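Local coordinates for protein probable glycosidase crf1 (Neosartorya fumigata, PDB 6IBU) that cuts chitin and transfers it to 1,6-beta-glucan or to further chitin, cross-linking the polysaccharides of the fungal cell wall and septa, at residues Thr52-Lys55 / Gln56-Pro60; Leu91-Asp94 / Asp95-Val99; Thr162-Tyr165 / Asn166-Lys169. All blocks are in the same frame, centred on the assembly; numbering follows the deposited sequence.

Contact 1: residues Thr52-Lys55 / Gln56-Pro60; sequences TVAK and QGDAP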
loop_
_atom_site.group_PDB
_atom_site.type_symbol
_atom_site.label_atom_id
_atom_site.label_comp_id
_atom_site.label_asym_id
_atom_site.label_seq_id
_atom_site.Cartn_x
_atom_site.Cartn_y
_atom_site.Cartn_z
ATOM N N THR A 52 -13.674 1.433 -7.715
ATOM C CA THR A 52 -14.261 0.847 -8.941
ATOM C C THR A 52 -13.404 1.212 -10.144
ATOM O O THR A 52 -13.138 2.382 -10.342
ATOM C CB THR A 52 -15.706 1.289 -9.146
ATOM O OG1 THR A 52 -16.348 0.709 -8.018
ATOM C CG2 THR A 52 -16.269 0.805 -10.461
ATOM N N VAL A 53 -12.993 0.218 -10.908
ATOM C CA VAL A 53 -12.461 0.424 -12.282
ATOM C C VAL A 53 -13.618 0.173 -13.265
ATOM O O VAL A 53 -14.048 -0.995 -13.373
ATOM C CB VAL A 53 -11.268 -0.513 -12.488
ATOM C CG1 VAL A 53 -10.763 -0.461 -13.911
ATOM C CG2 VAL A 53 -10.159 -0.182 -11.501
ATOM N N ALA A 54 -14.184 1.222 -13.867
ATOM C CA ALA A 54 -15.339 1.093 -14.794
ATOM C C ALA A 54 -14.915 1.432 -16.222
ATOM O O ALA A 54 -15.486 0.831 -17.142
ATOM C CB ALA A 54 -16.497 1.959 -14.361
ATOM N N LYS A 55 -13.977 2.358 -16.408
ATOM C CA LYS A 55 -13.527 2.766 -17.755
ATOM C C LYS A 55 -12.031 3.054 -17.713
ATOM O O LYS A 55 -11.474 3.215 -16.615
ATOM C CB LYS A 55 -14.317 3.983 -18.238
ATOM C CG LYS A 55 -14.013 5.290 -17.514
ATOM C CD LYS A 55 -15.252 6.182 -17.370
ATOM C CE LYS A 55 -15.020 7.456 -16.578
ATOM N NZ LYS A 55 -15.153 7.241 -15.113
ATOM N N GLN A 56 -11.411 3.115 -18.884
ATOM C CA GLN A 56 -9.960 3.333 -19.013
ATOM C C GLN A 56 -9.627 4.636 -18.284
ATOM O O GLN A 56 -10.435 5.577 -18.355
ATOM C CB GLN A 56 -9.548 3.342 -20.481
ATOM C CG GLN A 56 -8.047 3.514 -20.682
ATOM C CD GLN A 56 -7.633 3.442 -22.134
ATOM O OE1 GLN A 56 -8.410 3.713 -23.042
ATOM N NE2 GLN A 56 -6.382 3.099 -22.374
ATOM N N GLY A 57 -8.491 4.666 -17.588
ATOM C CA GLY A 57 -8.037 5.825 -16.803
ATOM C C GLY A 57 -8.574 5.827 -15.379
ATOM O O GLY A 57 -8.058 6.642 -14.608
ATOM N N ASP A 58 -9.532 4.953 -15.030
ATOM C CA ASP A 58 -10.093 4.831 -13.652
ATOM C C ASP A 58 -9.049 4.207 -12.724
ATOM O O ASP A 58 -8.658 3.052 -12.951
ATOM C CB ASP A 58 -11.360 3.976 -13.575
ATOM C CG ASP A 58 -12.634 4.753 -13.845
ATOM O OD1 ASP A 58 -12.515 5.937 -14.250
ATOM O OD2 ASP A 58 -13.739 4.166 -13.655
ATOM N N ALA A 59 -8.600 4.970 -11.733
ATOM C CA ALA A 59 -7.584 4.561 -10.747
ATOM C C ALA A 59 -7.951 5.197 -9.413
ATOM O O ALA A 59 -7.198 5.980 -8.837
ATOM C CB ALA A 59 -6.223 4.980 -11.233
ATOM N N PRO A 60 -9.137 4.886 -8.876
ATOM C CA PRO A 60 -9.549 5.438 -7.591
ATOM C C PRO A 60 -8.551 5.080 -6.479
ATOM O O PRO A 60 -8.169 3.941 -6.370
ATOM C CB PRO A 60 -10.913 4.787 -7.322
ATOM C CG PRO A 60 -10.903 3.550 -8.201
ATOM C CD PRO A 60 -10.115 3.952 -9.431
#

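Contact 2: residues Leu91-Asp94 / Asp95-Val99; sequences LESD and DLDEV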
loop_
_atom_site.group_PDB
_atom_site.type_symbol
_atom_site.label_atom_id
_atom_site.label_comp_id
_atom_site.label_asym_id
_atom_site.label_seq_id
_atom_site.Cartn_x
_atom_site.Cartn_y
_atom_site.Cartn_z
ATOM N N LEU A 91 2.241 0.854 1.541
ATOM C CA LEU A 91 2.937 1.785 2.453
ATOM C C LEU A 91 4.057 2.417 1.650
ATOM O O LEU A 91 4.804 1.669 1.011
ATOM C CB LEU A 91 3.468 1.029 3.662
ATOM C CG LEU A 91 2.393 0.431 4.545
ATOM C CD1 LEU A 91 3.016 -0.302 5.723
ATOM C CD2 LEU A 91 1.444 1.516 5.011
ATOM N N GLU A 92 4.127 3.745 1.630
ATOM C CA GLU A 92 5.118 4.441 0.783
ATOM C C GLU A 92 5.657 5.659 1.520
ATOM O O GLU A 92 4.852 6.440 2.057
ATOM C CB GLU A 92 4.510 4.843 -0.558
ATOM C CG GLU A 92 5.521 5.478 -1.492
ATOM C CD GLU A 92 5.010 5.697 -2.907
ATOM O OE1 GLU A 92 4.013 6.448 -3.052
ATOM O OE2 GLU A 92 5.579 5.081 -3.857
ATOM N N SER A 93 6.972 5.842 1.446
ATOM C CA SER A 93 7.671 7.019 1.987
ATOM C C SER A 93 7.953 8.010 0.857
ATOM O O SER A 93 7.885 7.640 -0.329
ATOM C CB SER A 93 8.931 6.610 2.681
ATOM O OG SER A 93 10.028 6.613 1.782
ATOM N N ASP A 94 8.300 9.232 1.239
ATOM C CA ASP A 94 8.743 10.309 0.328
ATOM C C ASP A 94 10.095 9.956 -0.333
ATOM O O ASP A 94 10.295 10.516 -1.426
ATOM C CB ASP A 94 8.695 11.647 1.070
ATOM C CG ASP A 94 7.283 12.203 1.226
ATOM O OD1 ASP A 94 6.311 11.486 0.875
ATOM O OD2 ASP A 94 7.162 13.331 1.740
ATOM N N ASP A 95 10.955 9.046 0.199
ATOM C CA ASP A 95 12.183 8.591 -0.537
ATOM C C ASP A 95 11.900 7.285 -1.284
ATOM O O ASP A 95 12.778 6.721 -1.887
ATOM C CB ASP A 95 13.469 8.501 0.298
ATOM C CG ASP A 95 13.525 7.428 1.372
ATOM O OD1 ASP A 95 12.616 6.594 1.446
ATOM O OD2 ASP A 95 14.499 7.448 2.148
ATOM N N LEU A 96 10.635 6.919 -1.367
ATOM C CA LEU A 96 10.165 5.757 -2.163
ATOM C C LEU A 96 10.637 4.454 -1.507
ATOM O O LEU A 96 10.754 3.491 -2.212
ATOM C CB LEU A 96 10.640 5.881 -3.611
ATOM C CG LEU A 96 10.081 7.115 -4.303
ATOM C CD1 LEU A 96 10.543 7.177 -5.760
ATOM C CD2 LEU A 96 8.546 7.104 -4.211
ATOM N N ASP A 97 10.854 4.425 -0.193
ATOM C CA ASP A 97 10.752 3.161 0.564
ATOM C C ASP A 97 9.303 2.704 0.405
ATOM O O ASP A 97 8.407 3.546 0.290
ATOM C CB ASP A 97 11.088 3.313 2.038
ATOM C CG ASP A 97 12.581 3.407 2.338
ATOM O OD1 ASP A 97 13.391 3.004 1.478
ATOM O OD2 ASP A 97 12.919 3.905 3.441
ATOM N N GLU A 98 9.070 1.407 0.356
ATOM C CA GLU A 98 7.730 0.953 -0.001
ATOM C C GLU A 98 7.526 -0.497 0.388
ATOM O O GLU A 98 8.417 -1.282 0.185
ATOM C CB GLU A 98 7.555 1.117 -1.496
ATOM C CG GLU A 98 6.126 1.356 -1.874
ATOM C CD GLU A 98 5.562 0.261 -2.754
ATOM O OE1 GLU A 98 5.021 0.600 -3.836
ATOM O OE2 GLU A 98 5.684 -0.937 -2.384
ATOM N N VAL A 99 6.341 -0.797 0.895
ATOM C CA VAL A 99 5.862 -2.163 1.208
ATOM C C VAL A 99 4.445 -2.240 0.655
ATOM O O VAL A 99 3.665 -1.297 0.896
ATOM C CB VAL A 99 5.895 -2.424 2.723
ATOM C CG1 VAL A 99 5.301 -3.773 3.054
ATOM C CG2 VAL A 99 7.304 -2.294 3.270
#

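Contact 3: residues Thr162-Tyr165 / Asn166-Lys169; sequences TLTY and NDAK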
loop_
_atom_site.group_PDB
_atom_site.type_symbol
_atom_site.label_atom_id
_atom_site.label_comp_id
_atom_site.label_asym_id
_atom_site.label_seq_id
_atom_site.Cartn_x
_atom_site.Cartn_y
_atom_site.Cartn_z
ATOM N N THR A 162 8.450 -12.755 5.700
ATOM C CA THR A 162 9.307 -11.894 6.545
ATOM C C THR A 162 10.494 -11.391 5.729
ATOM O O THR A 162 11.230 -12.211 5.179
ATOM C CB THR A 162 9.808 -12.647 7.781
ATOM O OG1 THR A 162 8.692 -13.041 8.585
ATOM C CG2 THR A 162 10.735 -11.782 8.599
ATOM N N LEU A 163 10.673 -10.080 5.687
ATOM C CA LEU A 163 11.887 -9.425 5.152
ATOM C C LEU A 163 12.701 -8.926 6.350
ATOM O O LEU A 163 12.235 -8.040 7.040
ATOM C CB LEU A 163 11.472 -8.283 4.226
ATOM C CG LEU A 163 12.610 -7.352 3.839
ATOM C CD1 LEU A 163 13.562 -8.091 2.921
ATOM C CD2 LEU A 163 12.074 -6.072 3.227
ATOM N N THR A 164 13.855 -9.523 6.611
ATOM C CA THR A 164 14.765 -9.068 7.691
ATOM C C THR A 164 15.608 -7.929 7.120
ATOM O O THR A 164 15.802 -7.855 5.893
ATOM C CB THR A 164 15.605 -10.211 8.269
ATOM O OG1 THR A 164 16.589 -10.558 7.293
ATOM C CG2 THR A 164 14.761 -11.414 8.617
ATOM N N TYR A 165 16.045 -7.043 7.989
ATOM C CA TYR A 165 16.839 -5.845 7.640
ATOM C C TYR A 165 18.048 -6.275 6.807
ATOM O O TYR A 165 18.296 -5.627 5.789
ATOM C CB TYR A 165 17.169 -5.110 8.935
ATOM C CG TYR A 165 17.954 -3.845 8.758
ATOM C CD1 TYR A 165 19.332 -3.876 8.679
ATOM C CD2 TYR A 165 17.319 -2.616 8.715
ATOM C CE1 TYR A 165 20.068 -2.713 8.520
ATOM C CE2 TYR A 165 18.041 -1.440 8.572
ATOM C CZ TYR A 165 19.418 -1.494 8.442
ATOM O OH TYR A 165 20.144 -0.354 8.299
ATOM N N ASN A 166 18.746 -7.341 7.203
ATOM C CA ASN A 166 19.939 -7.868 6.483
ATOM C C ASN A 166 19.543 -8.380 5.092
ATOM O O ASN A 166 20.378 -8.227 4.176
ATOM C CB ASN A 166 20.673 -8.975 7.245
ATOM C CG ASN A 166 21.574 -9.793 6.334
ATOM O OD1 ASN A 166 21.171 -10.849 5.843
ATOM N ND2 ASN A 166 22.761 -9.288 6.040
ATOM N N ASP A 167 18.352 -8.977 4.948
ATOM C CA ASP A 167 17.855 -9.574 3.680
ATOM C C ASP A 167 17.752 -8.470 2.621
ATOM O O ASP A 167 17.900 -8.773 1.407
ATOM C CB ASP A 167 16.470 -10.235 3.811
ATOM C CG ASP A 167 16.365 -11.506 4.657
ATOM O OD1 ASP A 167 17.444 -12.141 4.905
ATOM O OD2 ASP A 167 15.183 -11.855 5.072
ATOM N N ALA A 168 17.466 -7.236 3.030
ATOM C CA ALA A 168 17.218 -6.114 2.096
ATOM C C ALA A 168 18.539 -5.396 1.769
ATOM O O ALA A 168 18.701 -4.235 2.193
ATOM C CB ALA A 168 16.193 -5.197 2.696
ATOM N N LYS A 169 19.426 -6.072 1.023
ATOM C CA LYS A 169 20.798 -5.618 0.652
ATOM C C LYS A 169 21.482 -4.957 1.854
ATOM O O LYS A 169 21.783 -3.745 1.797
ATOM C CB LYS A 169 20.714 -4.677 -0.545
ATOM C CG LYS A 169 20.248 -5.346 -1.832
ATOM C CD LYS A 169 20.450 -4.477 -3.067
ATOM C CE LYS A 169 21.016 -5.235 -4.254
ATOM N NZ LYS A 169 20.696 -4.574 -5.544
#

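Contact 1: residues Thr52-Lys55 / Gln56-Pro60
The carboxylate of Asp58 folds back against the backbone of Ala54 and Lys55, a worked example of how one acidic side chain can hold a chain reversal. Its OD2 accepts from Ala54 N at 3.0 Å, on the anti side and 23° out of the carboxylate plane, and more weakly from Lys55 N at 3.3 Å. Two successive amides of the incoming arm therefore converge on a single oxygen.

The other oxygen serves a charge. Lys55 NZ forms a salt bridge with Asp58 OD1 at 3.1 Å, in which OD1 offers its syn lone pair. The lysine gets there by curling: CG sits between the backbone N and the carbonyl carbon (chi1 70°), and bends at chi2 and chi4 bring the amine round, so that the two side chains cross at about a right angle.

In the backbone, Asp58 N donates to Lys55 O at 3.1 Å, closing a type II beta turn with Gly57 at its third position. Two van der Waals contacts set side-chain carbons against carbonyl oxygens: Pro60 CG rests on Thr52 O at 3.3 Å, and Val53 CG2 comes to 3.8 Å from Asp58 O.

The reversal carries the chain from strand 48-53 to strand 61-64, which belong to different sheets, the two large ones of the fold. Val53 and Pro60 both lean on Ser185 of strand 179-187, next to the chitin-binding Trp186, while Val53 also pairs through its backbone with Tyr212.

Contact 2: residues Leu91-Asp94 / Asp95-Val99
Glu92 and Glu98 face each other as a non-hydrogen-bonded pair in the beta hairpin of strands 85-93 and 98-105, part of the beta-sandwich (jelly roll) of GH16 enzymes. Their side chains leave the same face of the sheet and run at a slant to one another, the carboxylate planes 57° apart. CG of Glu98, probably the nucleophile, comes to 4.1 Å from Glu92 CB. Glu92 runs straight out, CG anti to the backbone N (chi1 -176°), which carries its OE1 to a salt bridge with the chitin-binding Arg182. The nearest carboxylate oxygens of the pair, Glu92 OE2 and Glu98 OE1, are 4.5 Å apart.

Leu96 lies alongside Glu92 and points the same way, with its CD2 3.6 Å from Glu92 OE2. On the reverse face, Leu91 and Val99 form the hydrogen-bonded pair; their CB atoms meet at 4.3 Å, and both side chains touch Ile144 of the other large sheet.

A type I turn from Ser93 to Leu96 is closed by Leu96 N donating to Ser93 O at 3.0 Å, from above the carbonyl plane. The buried Asp95 brings its OD1 to the Ser93 hydroxyl and the Asp97 amide, and Thr177 also bonds to this oxygen. Asp97 N donates to Asp95 OD1 at 3.2 Å in an Asx turn, whereas Ser93 OG donates to the same oxygen at 2.6 Å from the opposite face of the carboxylate.

Contact 3: residues Thr162-Tyr165 / Asn166-Lys169
Thr164 and Asp167 meet where strand 158-164 gives way to a turn, and the exchange illustrates how an acidic side chain can reach back to a strand's last amide. Thr164 N donates to Asp167 OD2 at 3.1 Å. The bond is nearly straight at hydrogen (165°), although the amide meets the oxygen from above, 50° out of the carboxylate plane. Asp167 is set for this by a CG that lies anti to its own carbonyl carbon, and its side chain crosses that of Thr164 at a slant. The hydroxyl of Thr164 lies beside the same carboxylate, but its exact place is doubtful.

Backbone bonds span the turn. Ala168 N donates to Tyr165 O at 3.3 Å, approaching from above the carbonyl plane. Thr164 O receives two further bonds, both weak: one from Asp167 N at 2.9 Å and one from Ala168 N at 3.4 Å. The chain then bends again, with Ala168 at the centre of an inverse gamma turn.

Apolar contacts are made by Leu163, whose CD1 touches Asp167 CB at 3.7 Å and Ala168 CB at 3.9 Å. The leucine and aspartate side chains run alongside one another, pointing opposite ways. Ala168 is buried and turns its methyl group toward the strand, whereas the Tyr165 side chain sets off away from the turn and its ring meets that of Phe174, the planes about 50° apart.

The turn leads out of strand 158-164 into the long loop before strand 179-187. Leu163 pairs through its backbone with Val151 of the adjacent strand 150-155 and packs on Trp153, and both Leu163 and Ala168 rest on Tyr115 of strand 110-116, a strand of the facing sheet.

How the contacts relate
All three are local turns at strand ends in which an aspartate supplies a fixing carboxylate, yet they stand differently to the catalytic site. Contact 2 holds Glu98 itself, and the Glu98 side chain is about 6 Å from that of Glu102, the probable proton donor. Contact 1 borders the chitin-binding Trp186: the side chains of Val53 and Trp186 are about 5 Å apart. In contact 3 the Leu163 side chain lies about 10 Å from that of Glu98. Centres of contacts 2 and 3 lie 16 Å apart, those of contacts 1 and 2 24 Å, and contacts 1 and 3, 35 Å apart, flank the chain's centre on opposite sides.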